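Local structure of galectin (Xenopus laevis, 3WUD) at residues Asn59-Asn64 with Glu77-Phe82; Lys31-Asn36 with Pro50-Glu55; Glu21-Ile26 with Gly85-Ile90. The protein binds lactose and probably related beta-galactosides of cell-surface and matrix glycans, as a proto-type galectin with a beta-sandwich fold. All coordinates share one frame; numbering follows the deposited sequence.

Interaction 1 of 3, residues Asn59-Asn64 with Glu77-Phe82; sequences NKIICN and ENVFPF. With GAL (beta-D-galactopyranose), chain B.
Ile61, Phe80 and Glu77 carry most of this contact, in which the start of strand 60-67 meets the end of strand 70-77 and the loop that leaves it. Ile61 and Glu77 form an antiparallel hydrogen-bonded pair: Ile61 N gives its hydrogen to Glu77 O at 3.0 Å, and Glu77 N returns a nearly straight bond to Ile61 O at 2.8 Å. Beyond this pair the loop passes along the isoleucine side chain. CG1 of Ile61 stands anti to its carbonyl carbon (chi1 -58°) and the chain runs on extended, which carries CD1 to the edge of the Phe82 ring, 3.6 Å from Phe82 CE2, and to 3.9 Å from Val79 CG1. The same methyl helps to bury the carbonyl oxygen of Val79, which has no polar partner in the model. The ring of Phe80 lies flat against the backbone of Asn59: Asn59 CA is 3.5 Å from the ring centroid, almost on the normal, a CH-pi contact over the face. The Asn59 amide is nearly parallel to that ring, 16° between planes, with OD1 3.5 Å from Phe80 CE2. Phe82 CD2 sits over the centre of the opposite face, so the ring of Phe80 is sandwiched between Asn59 and Phe82. CD and CE of Lys60 run beside Asn78 OD1, the two side chains pointing the same way, while Lys60 NZ bonds to Thr58 O. Glu77 OE2 is hydrogen-bonded to Gln75 NE2. At the far end of 59-64, Asn64 ND2 donates to O6 of the galactose at 2.9 Å and also to Gly72 O. Strand 60-67 lies between 43-51 and 70-77 in the sugar-binding sheet; Asn59 and Lys60 are set opposite the single residue Arg51, a G1 beta bulge, while Ile61 reaches Phe48 of strand 43-51 and Phe109 of strand 108-112.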
loop_
_atom_site.group_PDB
_atom_site.type_symbol
_atom_site.label_atom_id
_atom_site.label_comp_id
_atom_site.label_asym_id
_atom_site.label_seq_id
_atom_site.Cartn_x
_atom_site.Cartn_y
_atom_site.Cartn_z
ATOM N N ASN A 59 24.779 6.937 9.841
ATOM C CA ASN A 59 24.447 7.621 8.608
ATOM C C ASN A 59 24.953 6.970 7.342
ATOM O O ASN A 59 25.575 7.633 6.489
ATOM C CB ASN A 59 24.835 9.127 8.691
ATOM C CG ASN A 59 24.145 9.849 9.876
ATOM O OD1 ASN A 59 23.257 9.317 10.539
ATOM N ND2 ASN A 59 24.571 11.067 10.130
ATOM N N LYS A 60 24.664 5.645 7.222
ATOM C CA LYS A 60 24.974 4.938 5.985
ATOM C C LYS A 60 23.680 4.300 5.540
ATOM O O LYS A 60 22.880 3.927 6.354
ATOM C CB LYS A 60 25.979 3.803 6.209
ATOM C CG LYS A 60 27.291 4.227 6.902
ATOM C CD LYS A 60 28.143 4.987 5.935
ATOM C CE LYS A 60 29.468 5.418 6.590
ATOM N NZ LYS A 60 29.232 6.712 7.287
ATOM N N ILE A 61 23.549 4.066 4.251
ATOM C CA ILE A 61 22.524 3.214 3.753
ATOM C C ILE A 61 23.156 1.820 3.457
ATOM O O ILE A 61 24.085 1.715 2.610
ATOM C CB ILE A 61 21.904 3.724 2.466
ATOM C CG1 ILE A 61 21.324 5.139 2.658
ATOM C CG2 ILE A 61 20.816 2.758 2.035
ATOM C CD1 ILE A 61 20.775 5.712 1.386
ATOM N N ILE A 62 22.611 0.787 4.093
ATOM C CA ILE A 62 23.091 -0.576 3.769
ATOM C C ILE A 62 22.016 -1.148 2.870
ATOM O O ILE A 62 20.837 -1.030 3.198
ATOM C CB ILE A 62 23.177 -1.396 5.030
ATOM C CG1 ILE A 62 24.446 -1.051 5.799
ATOM C CG2 ILE A 62 23.215 -2.900 4.712
ATOM C CD1 ILE A 62 24.827 0.410 5.921
ATOM N N CYS A 63 22.368 -1.664 1.687
ATOM C CA CYS A 63 21.411 -2.430 0.875
ATOM C C CYS A 63 21.884 -3.876 0.760
ATOM O O CYS A 63 23.090 -4.189 0.777
ATOM C CB CYS A 63 21.324 -1.851 -0.516
ATOM S SG CYS A 63 20.561 -0.178 -0.503
ATOM N N ASN A 64 20.931 -4.778 0.643
ATOM C CA ASN A 64 21.250 -6.153 0.380
ATOM C C ASN A 64 20.082 -6.838 -0.299
ATOM O O ASN A 64 19.020 -6.279 -0.426
ATOM C CB ASN A 64 21.534 -6.867 1.715
ATOM C CG ASN A 64 22.490 -8.064 1.545
ATOM O OD1 ASN A 64 22.660 -8.588 0.497
ATOM N ND2 ASN A 64 23.016 -8.553 2.617
ATOM N N GLU A 77 26.216 2.570 0.980
ATOM C CA GLU A 77 26.239 3.916 0.407
ATOM C C GLU A 77 26.442 4.985 1.495
ATOM O O GLU A 77 25.762 4.933 2.461
ATOM C CB GLU A 77 24.906 4.151 -0.323
ATOM C CG GLU A 77 24.574 3.108 -1.361
ATOM C CD GLU A 77 25.415 3.203 -2.612
ATOM O OE1 GLU A 77 25.895 4.312 -2.980
ATOM O OE2 GLU A 77 25.573 2.158 -3.288
ATOM N N ASN A 78 27.392 5.920 1.310
ATOM C CA ASN A 78 27.576 7.095 2.149
ATOM C C ASN A 78 26.484 8.183 1.914
ATOM O O ASN A 78 26.259 9.005 2.747
ATOM C CB ASN A 78 28.981 7.776 2.030
ATOM C CG ASN A 78 30.111 6.879 2.482
ATOM O OD1 ASN A 78 29.880 5.815 3.050
ATOM N ND2 ASN A 78 31.360 7.299 2.248
ATOM N N VAL A 79 25.736 8.149 0.824
ATOM C CA VAL A 79 24.686 9.168 0.689
ATOM C C VAL A 79 23.665 8.968 1.795
ATOM O O VAL A 79 23.319 7.833 2.122
ATOM C CB VAL A 79 24.009 9.096 -0.671
ATOM C CG1 VAL A 79 23.205 7.848 -0.818
ATOM C CG2 VAL A 79 23.073 10.283 -0.853
ATOM N N PHE A 80 23.165 10.065 2.361
ATOM C CA PHE A 80 22.247 9.964 3.500
ATOM C C PHE A 80 21.458 11.241 3.723
ATOM O O PHE A 80 21.728 11.988 4.674
ATOM C CB PHE A 80 23.039 9.625 4.760
ATOM C CG PHE A 80 22.225 8.975 5.849
ATOM C CD1 PHE A 80 21.995 7.610 5.828
ATOM C CD2 PHE A 80 21.730 9.683 6.949
ATOM C CE1 PHE A 80 21.258 6.988 6.836
ATOM C CE2 PHE A 80 20.936 9.078 7.923
ATOM C CZ PHE A 80 20.704 7.691 7.869
ATOM N N PRO A 81 20.465 11.474 2.902
ATOM C CA PRO A 81 19.618 12.672 3.059
ATOM C C PRO A 81 18.477 12.512 4.053
ATOM O O PRO A 81 17.373 13.038 3.813
ATOM C CB PRO A 81 18.996 12.776 1.695
ATOM C CG PRO A 81 18.835 11.367 1.294
ATOM C CD PRO A 81 20.077 10.678 1.740
ATOM N N PHE A 82 18.652 11.718 5.089
ATOM C CA PHE A 82 17.551 11.447 5.990
ATOM C C PHE A 82 17.751 12.162 7.333
ATOM O O PHE A 82 18.862 12.445 7.692
ATOM C CB PHE A 82 17.360 9.913 6.183
ATOM C CG PHE A 82 17.317 9.140 4.901
ATOM C CD1 PHE A 82 16.148 9.069 4.177
ATOM C CD2 PHE A 82 18.432 8.401 4.461
ATOM C CE1 PHE A 82 16.122 8.388 2.998
ATOM C CE2 PHE A 82 18.390 7.678 3.304
ATOM C CZ PHE A 82 17.230 7.670 2.590
HETATM C C1 GAL B . 22.170 -7.223 9.221
HETATM C C2 GAL B . 20.861 -6.795 9.870
HETATM C C3 GAL B . 19.625 -7.126 9.035
HETATM C C4 GAL B . 19.867 -6.642 7.599
HETATM C C5 GAL B . 21.222 -7.166 7.098
HETATM C C6 GAL B . 21.598 -6.751 5.693
HETATM O O2 GAL B . 20.707 -7.465 11.115
HETATM O O3 GAL B . 18.475 -6.588 9.662
HETATM O O4 GAL B . 19.866 -5.209 7.558
HETATM O O5 GAL B . 22.322 -6.729 7.906
HETATM O O6 GAL B . 22.842 -7.263 5.258
#

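Interaction 2 of 3, residues Lys31-Asn36 with Pro50-Glu55; sequences KSFAIN and PRFDHE. With GLC (alpha-D-glucopyranose), chain C; GAL (beta-D-galactopyranose), chain B; SO4 (sulfate ion), chain D.
Pro50 lies over one face of the Phe33 ring, with Pro50 CD 4.0 Å from the ring centroid in a CH-pi contact and Pro50 CG 3.5 Å from Phe33 CZ. Phe33 reaches this place with CG between its backbone N and carbonyl carbon (chi1 66°), a torsion that lays the flat of the ring against Pro50. Phe33 N also bonds to Pro50 O. Farther along, Lys31 O is gripped by two amides, Asp53 N at 3.0 Å on a lone pair and Phe52 N at 2.9 Å from above the carbonyl plane; this pins the turn that follows strand 43-51. His54 has CG anti to its backbone N (chi1 179°), which swings the imidazole beside Ser32, whose OG lies over one face, 3.7 Å from His54 CD2. ND1 of His54, at the ring edge, donates to O4 of a sulfate probably drawn from the crystallisation liquor. Arg51 extends straight from CG to NE toward the lactose, where Arg51 NH1 bonds to glucose O3 at 2.8 Å and NH2 to galactose O4. Asp57, in a salt bridge with NH1, and Asn49, bonded to NE, hold the guanidinium. Glu55 OE1 accepts from galactose O2, so one segment meets the lactose with both donors and an acceptor.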
loop_
_atom_site.group_PDB
_atom_site.type_symbol
_atom_site.label_atom_id
_atom_site.label_comp_id
_atom_site.label_asym_id
_atom_site.label_seq_id
_atom_site.Cartn_x
_atom_site.Cartn_y
_atom_site.Cartn_z
ATOM N N LYS A 31 16.612 4.348 15.068
ATOM C CA LYS A 31 18.006 3.929 14.899
ATOM C C LYS A 31 18.250 3.494 13.477
ATOM O O LYS A 31 19.373 3.612 13.018
ATOM C CB LYS A 31 18.351 2.812 15.849
ATOM C CG LYS A 31 18.463 3.290 17.293
ATOM C CD LYS A 31 17.931 2.161 18.140
ATOM C CE LYS A 31 19.066 1.347 18.707
ATOM N NZ LYS A 31 19.484 1.956 20.031
ATOM N N SER A 32 17.195 2.998 12.787
ATOM C CA SER A 32 17.259 2.621 11.356
ATOM C C SER A 32 15.803 2.402 10.844
ATOM O O SER A 32 14.852 2.351 11.655
ATOM C CB SER A 32 18.060 1.311 11.154
ATOM O OG SER A 32 17.420 0.273 11.807
ATOM N N PHE A 33 15.624 2.312 9.579
ATOM C CA PHE A 33 14.342 1.832 9.026
ATOM C C PHE A 33 14.671 1.011 7.741
ATOM O O PHE A 33 15.795 1.100 7.211
ATOM C CB PHE A 33 13.379 3.006 8.736
ATOM C CG PHE A 33 13.824 3.955 7.639
ATOM C CD1 PHE A 33 13.343 3.804 6.335
ATOM C CD2 PHE A 33 14.639 5.057 7.908
ATOM C CE1 PHE A 33 13.728 4.658 5.332
ATOM C CE2 PHE A 33 15.009 5.946 6.909
ATOM C CZ PHE A 33 14.553 5.745 5.625
ATOM N N ALA A 34 13.732 0.167 7.278
ATOM C CA ALA A 34 14.051 -0.669 6.114
ATOM C C ALA A 34 12.816 -0.688 5.250
ATOM O O ALA A 34 11.683 -0.725 5.780
ATOM C CB ALA A 34 14.458 -2.090 6.538
ATOM N N ILE A 35 13.047 -0.649 3.934
ATOM C CA ILE A 35 12.002 -0.909 2.955
ATOM C C ILE A 35 12.522 -2.072 2.068
ATOM O O ILE A 35 13.646 -2.044 1.549
ATOM C CB ILE A 35 11.803 0.313 2.065
ATOM C CG1 ILE A 35 11.373 1.527 2.891
ATOM C CG2 ILE A 35 10.832 -0.021 0.891
ATOM C CD1 ILE A 35 11.757 2.786 2.221
ATOM N N ASN A 36 11.717 -3.116 2.021
ATOM C CA ASN A 36 11.978 -4.294 1.237
ATOM C C ASN A 36 11.074 -4.426 0.011
ATOM O O ASN A 36 9.891 -4.267 0.155
ATOM C CB ASN A 36 11.711 -5.446 2.150
ATOM C CG ASN A 36 12.604 -5.441 3.367
ATOM O OD1 ASN A 36 13.826 -5.300 3.250
ATOM N ND2 ASN A 36 12.010 -5.600 4.516
ATOM N N PRO A 50 18.539 2.456 5.662
ATOM C CA PRO A 50 19.217 3.612 6.168
ATOM C C PRO A 50 19.377 3.387 7.670
ATOM O O PRO A 50 18.466 2.996 8.326
ATOM C CB PRO A 50 18.244 4.768 5.848
ATOM C CG PRO A 50 17.557 4.294 4.619
ATOM C CD PRO A 50 17.272 2.857 5.030
ATOM N N ARG A 51 20.591 3.583 8.144
ATOM C CA ARG A 51 20.970 3.350 9.463
ATOM C C ARG A 51 21.536 4.655 10.053
ATOM O O ARG A 51 22.608 5.150 9.586
ATOM C CB ARG A 51 22.082 2.305 9.537
ATOM C CG ARG A 51 21.616 0.946 9.048
ATOM C CD ARG A 51 22.660 -0.152 9.227
ATOM N NE ARG A 51 22.134 -1.460 8.791
ATOM C CZ ARG A 51 22.895 -2.560 8.672
ATOM N NH1 ARG A 51 24.164 -2.521 9.009
ATOM N NH2 ARG A 51 22.362 -3.718 8.288
ATOM N N PHE A 52 20.841 5.145 11.071
ATOM C CA PHE A 52 21.279 6.309 11.869
ATOM C C PHE A 52 22.334 5.874 12.864
ATOM O O PHE A 52 23.402 6.480 12.938
ATOM C CB PHE A 52 20.096 6.913 12.629
ATOM C CG PHE A 52 19.058 7.527 11.749
ATOM C CD1 PHE A 52 19.257 8.773 11.204
ATOM C CD2 PHE A 52 17.881 6.853 11.483
ATOM C CE1 PHE A 52 18.341 9.340 10.318
ATOM C CE2 PHE A 52 16.939 7.416 10.619
ATOM C CZ PHE A 52 17.167 8.644 10.037
ATOM N N ASP A 53 21.994 4.877 13.671
ATOM C CA ASP A 53 22.975 4.107 14.447
ATOM C C ASP A 53 22.560 2.688 14.658
ATOM O O ASP A 53 21.813 2.375 15.606
ATOM C CB ASP A 53 23.202 4.727 15.826
ATOM C CG ASP A 53 24.176 3.908 16.675
ATOM O OD1 ASP A 53 25.079 3.243 16.104
ATOM O OD2 ASP A 53 24.017 3.936 17.931
ATOM N N HIS A 54 23.081 1.807 13.795
ATOM C CA HIS A 54 22.620 0.431 13.847
ATOM C C HIS A 54 23.671 -0.459 13.300
ATOM O O HIS A 54 24.317 -0.153 12.332
ATOM C CB HIS A 54 21.267 0.327 13.085
ATOM C CG HIS A 54 20.718 -1.053 13.051
ATOM N ND1 HIS A 54 20.390 -1.758 14.188
ATOM C CD2 HIS A 54 20.416 -1.858 12.004
ATOM C CE1 HIS A 54 19.959 -2.963 13.843
ATOM N NE2 HIS A 54 19.928 -3.032 12.526
ATOM N N GLU A 55 23.905 -1.565 13.980
ATOM C CA GLU A 55 24.957 -2.526 13.586
ATOM C C GLU A 55 26.308 -1.864 13.378
ATOM O O GLU A 55 27.026 -2.283 12.518
ATOM C CB GLU A 55 24.555 -3.317 12.310
ATOM C CG GLU A 55 23.235 -4.051 12.408
ATOM C CD GLU A 55 23.312 -5.380 13.160
ATOM O OE1 GLU A 55 22.293 -6.113 13.190
ATOM O OE2 GLU A 55 24.394 -5.723 13.657
HETATM C C1 GLC C . 27.309 -7.780 9.711
HETATM C C2 GLC C . 26.866 -6.395 9.293
HETATM C C3 GLC C . 25.420 -6.054 9.475
HETATM C C4 GLC C . 24.484 -7.283 9.527
HETATM C C5 GLC C . 24.996 -8.391 10.446
HETATM C C6 GLC C . 24.297 -9.690 10.207
HETATM O O1 GLC C . 28.605 -7.829 10.250
HETATM O O2 GLC C . 27.696 -5.315 9.666
HETATM O O3 GLC C . 25.108 -5.127 8.427
HETATM O O4 GLC C . 23.296 -6.789 10.035
HETATM O O5 GLC C . 26.351 -8.675 10.241
HETATM O O6 GLC C . 24.852 -10.594 11.159
HETATM C C1 GAL B . 22.170 -7.223 9.221
HETATM C C2 GAL B . 20.861 -6.795 9.870
HETATM C C3 GAL B . 19.625 -7.126 9.035
HETATM C C4 GAL B . 19.867 -6.642 7.599
HETATM C C5 GAL B . 21.222 -7.166 7.098
HETATM C C6 GAL B . 21.598 -6.751 5.693
HETATM O O2 GAL B . 20.707 -7.465 11.115
HETATM O O3 GAL B . 18.475 -6.588 9.662
HETATM O O4 GAL B . 19.866 -5.209 7.558
HETATM O O5 GAL B . 22.322 -6.729 7.906
HETATM O O6 GAL B . 22.842 -7.263 5.258
HETATM S S SO4 D . 22.316 -1.711 17.400
HETATM O O1 SO4 D . 23.318 -0.825 18.062
HETATM O O2 SO4 D . 23.011 -2.477 16.339
HETATM O O3 SO4 D . 21.673 -2.669 18.335
HETATM O O4 SO4 D . 21.147 -0.938 16.862
#

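Interaction 3 of 3, residues Glu21-Ile26 with Gly85-Ile90; sequences ELKGFI and GAETSI
Phe25 closes over the start of 85-90, its CZ 3.3 Å from Gly85 C and one ring face above Ala86 N. Gly85, at the positive phi (67°) usual for the first residue of a G1 beta bulge, shares Ile26 as partner with Ala86; Gly85 N and Ala86 N make only weak bonds to Ile26 O, whereas Ile26 N donates to Ala86 O at 2.9 Å, from a direction tilted out of the carbonyl plane. Glu87 and Phe25 form an antiparallel non-hydrogen-bonded pair, and Glu87 turns its chain across Lys23. With CG anti to the backbone N in both residues, their aliphatic parts meet, Lys23 CG 3.7 Å from Glu87 CG, while Lys23 NZ and Glu87 OE1 stay 4.8 Å apart. Thr88 points to the other side of the sheet, where its CG2 touches Ile26 CD1 at 3.9 Å, and it exchanges two backbone bonds with Gly24, Thr88 N to Gly24 O at 2.9 Å and Gly24 N to Thr88 O. Ser89 lies beside Lys23, and its CA sends a C-H toward Leu22 O. Ile90 and Leu22 form the next hydrogen-bonded pair, Leu22 N bonding to Ile90 O at 2.8 Å, and Ile90 packs against Val101 and Leu103 of strand 98-103. The chemistry is two-sided: Leu22, Ile26, Thr88 and Ile90 give a largely apolar inner face, while Lys23 and Glu87 bring opposite charges near each other on the outer face without a salt bridge, so their attraction is probably modest.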
loop_
_atom_site.group_PDB
_atom_site.type_symbol
_atom_site.label_atom_id
_atom_site.label_comp_id
_atom_site.label_asym_id
_atom_site.label_seq_id
_atom_site.Cartn_x
_atom_site.Cartn_y
_atom_site.Cartn_z
ATOM N N GLU A 21 7.075 4.807 -5.698
ATOM C CA GLU A 21 7.469 5.872 -4.764
ATOM C C GLU A 21 6.867 5.647 -3.431
ATOM O O GLU A 21 5.679 5.412 -3.334
ATOM C CB GLU A 21 6.983 7.246 -5.244
ATOM C CG GLU A 21 7.427 8.351 -4.273
ATOM C CD GLU A 21 6.561 9.591 -4.325
ATOM O OE1 GLU A 21 6.223 10.155 -3.235
ATOM O OE2 GLU A 21 6.232 9.993 -5.458
ATOM N N LEU A 22 7.682 5.711 -2.372
ATOM C CA LEU A 22 7.205 5.580 -0.995
ATOM C C LEU A 22 7.486 6.886 -0.235
ATOM O O LEU A 22 8.578 7.419 -0.335
ATOM C CB LEU A 22 7.898 4.425 -0.269
ATOM C CG LEU A 22 7.267 3.955 1.048
ATOM C CD1 LEU A 22 7.223 2.449 1.153
ATOM C CD2 LEU A 22 7.975 4.537 2.288
ATOM N N LYS A 23 6.487 7.382 0.487
ATOM C CA LYS A 23 6.669 8.506 1.388
ATOM C C LYS A 23 6.306 8.030 2.789
ATOM O O LYS A 23 5.294 7.383 2.985
ATOM C CB LYS A 23 5.788 9.697 0.945
ATOM C CG LYS A 23 6.029 10.977 1.739
ATOM C CD LYS A 23 5.215 12.139 1.165
ATOM C CE LYS A 23 5.910 12.776 -0.012
ATOM N NZ LYS A 23 5.137 13.971 -0.507
ATOM N N GLY A 24 7.083 8.406 3.806
ATOM C CA GLY A 24 6.849 7.902 5.136
ATOM C C GLY A 24 7.458 8.879 6.136
ATOM O O GLY A 24 8.251 9.747 5.751
ATOM N N PHE A 25 7.163 8.661 7.423
ATOM C CA PHE A 25 7.674 9.509 8.492
ATOM C C PHE A 25 8.642 8.705 9.353
ATOM O O PHE A 25 8.307 7.646 9.796
ATOM C CB PHE A 25 6.544 10.092 9.387
ATOM C CG PHE A 25 7.046 11.114 10.406
ATOM C CD1 PHE A 25 7.060 12.469 10.105
ATOM C CD2 PHE A 25 7.490 10.694 11.640
ATOM C CE1 PHE A 25 7.521 13.395 11.035
ATOM C CE2 PHE A 25 7.957 11.621 12.599
ATOM C CZ PHE A 25 7.986 12.950 12.278
ATOM N N ILE A 26 9.849 9.241 9.526
ATOM C CA ILE A 26 10.851 8.586 10.312
ATOM C C ILE A 26 10.701 9.100 11.755
ATOM O O ILE A 26 10.901 10.270 11.942
ATOM C CB ILE A 26 12.259 8.901 9.829
ATOM C CG1 ILE A 26 12.468 8.531 8.367
ATOM C CG2 ILE A 26 13.257 8.175 10.680
ATOM C CD1 ILE A 26 13.609 9.274 7.702
ATOM N N GLY A 85 12.681 12.123 12.850
ATOM C CA GLY A 85 11.563 13.045 13.051
ATOM C C GLY A 85 11.164 13.901 11.859
ATOM O O GLY A 85 10.791 15.088 12.019
ATOM N N ALA A 86 11.214 13.302 10.672
ATOM C CA ALA A 86 10.908 13.980 9.439
ATOM C C ALA A 86 10.334 13.002 8.434
ATOM O O ALA A 86 10.591 11.806 8.513
ATOM C CB ALA A 86 12.159 14.597 8.840
ATOM N N GLU A 87 9.642 13.565 7.451
ATOM C CA GLU A 87 9.189 12.839 6.283
ATOM C C GLU A 87 10.328 12.606 5.288
ATOM O O GLU A 87 11.289 13.411 5.213
ATOM C CB GLU A 87 8.058 13.633 5.611
ATOM C CG GLU A 87 7.121 12.801 4.754
ATOM C CD GLU A 87 5.734 13.445 4.624
ATOM O OE1 GLU A 87 5.659 14.618 4.257
ATOM O OE2 GLU A 87 4.731 12.802 4.925
ATOM N N THR A 88 10.258 11.480 4.577
ATOM C CA THR A 88 11.149 11.210 3.482
ATOM C C THR A 88 10.357 10.560 2.355
ATOM O O THR A 88 9.320 10.038 2.611
ATOM C CB THR A 88 12.342 10.348 3.899
ATOM O OG1 THR A 88 13.284 10.340 2.806
ATOM C CG2 THR A 88 11.870 8.918 4.284
ATOM N N SER A 89 10.850 10.658 1.121
ATOM C CA SER A 89 10.259 10.009 -0.055
ATOM C C SER A 89 11.381 9.365 -0.849
ATOM O O SER A 89 12.464 9.955 -1.022
ATOM C CB SER A 89 9.455 11.021 -0.901
ATOM O OG SER A 89 10.324 11.938 -1.479
ATOM N N ILE A 90 11.199 8.114 -1.275
ATOM C CA ILE A 90 12.201 7.397 -2.062
ATOM C C ILE A 90 11.484 6.748 -3.257
ATOM O O ILE A 90 10.335 6.235 -3.037
ATOM C CB ILE A 90 12.886 6.307 -1.180
ATOM C CG1 ILE A 90 13.493 6.931 0.102
ATOM C CG2 ILE A 90 13.916 5.499 -1.970
ATOM C CD1 ILE A 90 12.903 6.381 1.369
#

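Interactions 1 and 2 lie about 9 Å apart, centre to centre, in the sugar-binding sheet, where strands 43-51 and 60-67 are neighbours and Lys60 O probably accepts from Arg51 N. Interaction 3 belongs to the other sheet of the galectin sandwich, about 14 Å from interaction 1 and 13 Å from interaction 2. Along the chain, 21-26 comes first and 85-90 last; between them interaction 2 closes before interaction 1 opens. Phe33, Phe52 and Phe82 fill the space between the sheets against Ile26, and Ile35 meets Leu22 and Ile90. One hydrophobic interior thus backs a lactose site to which interactions 1 and 2 both contribute.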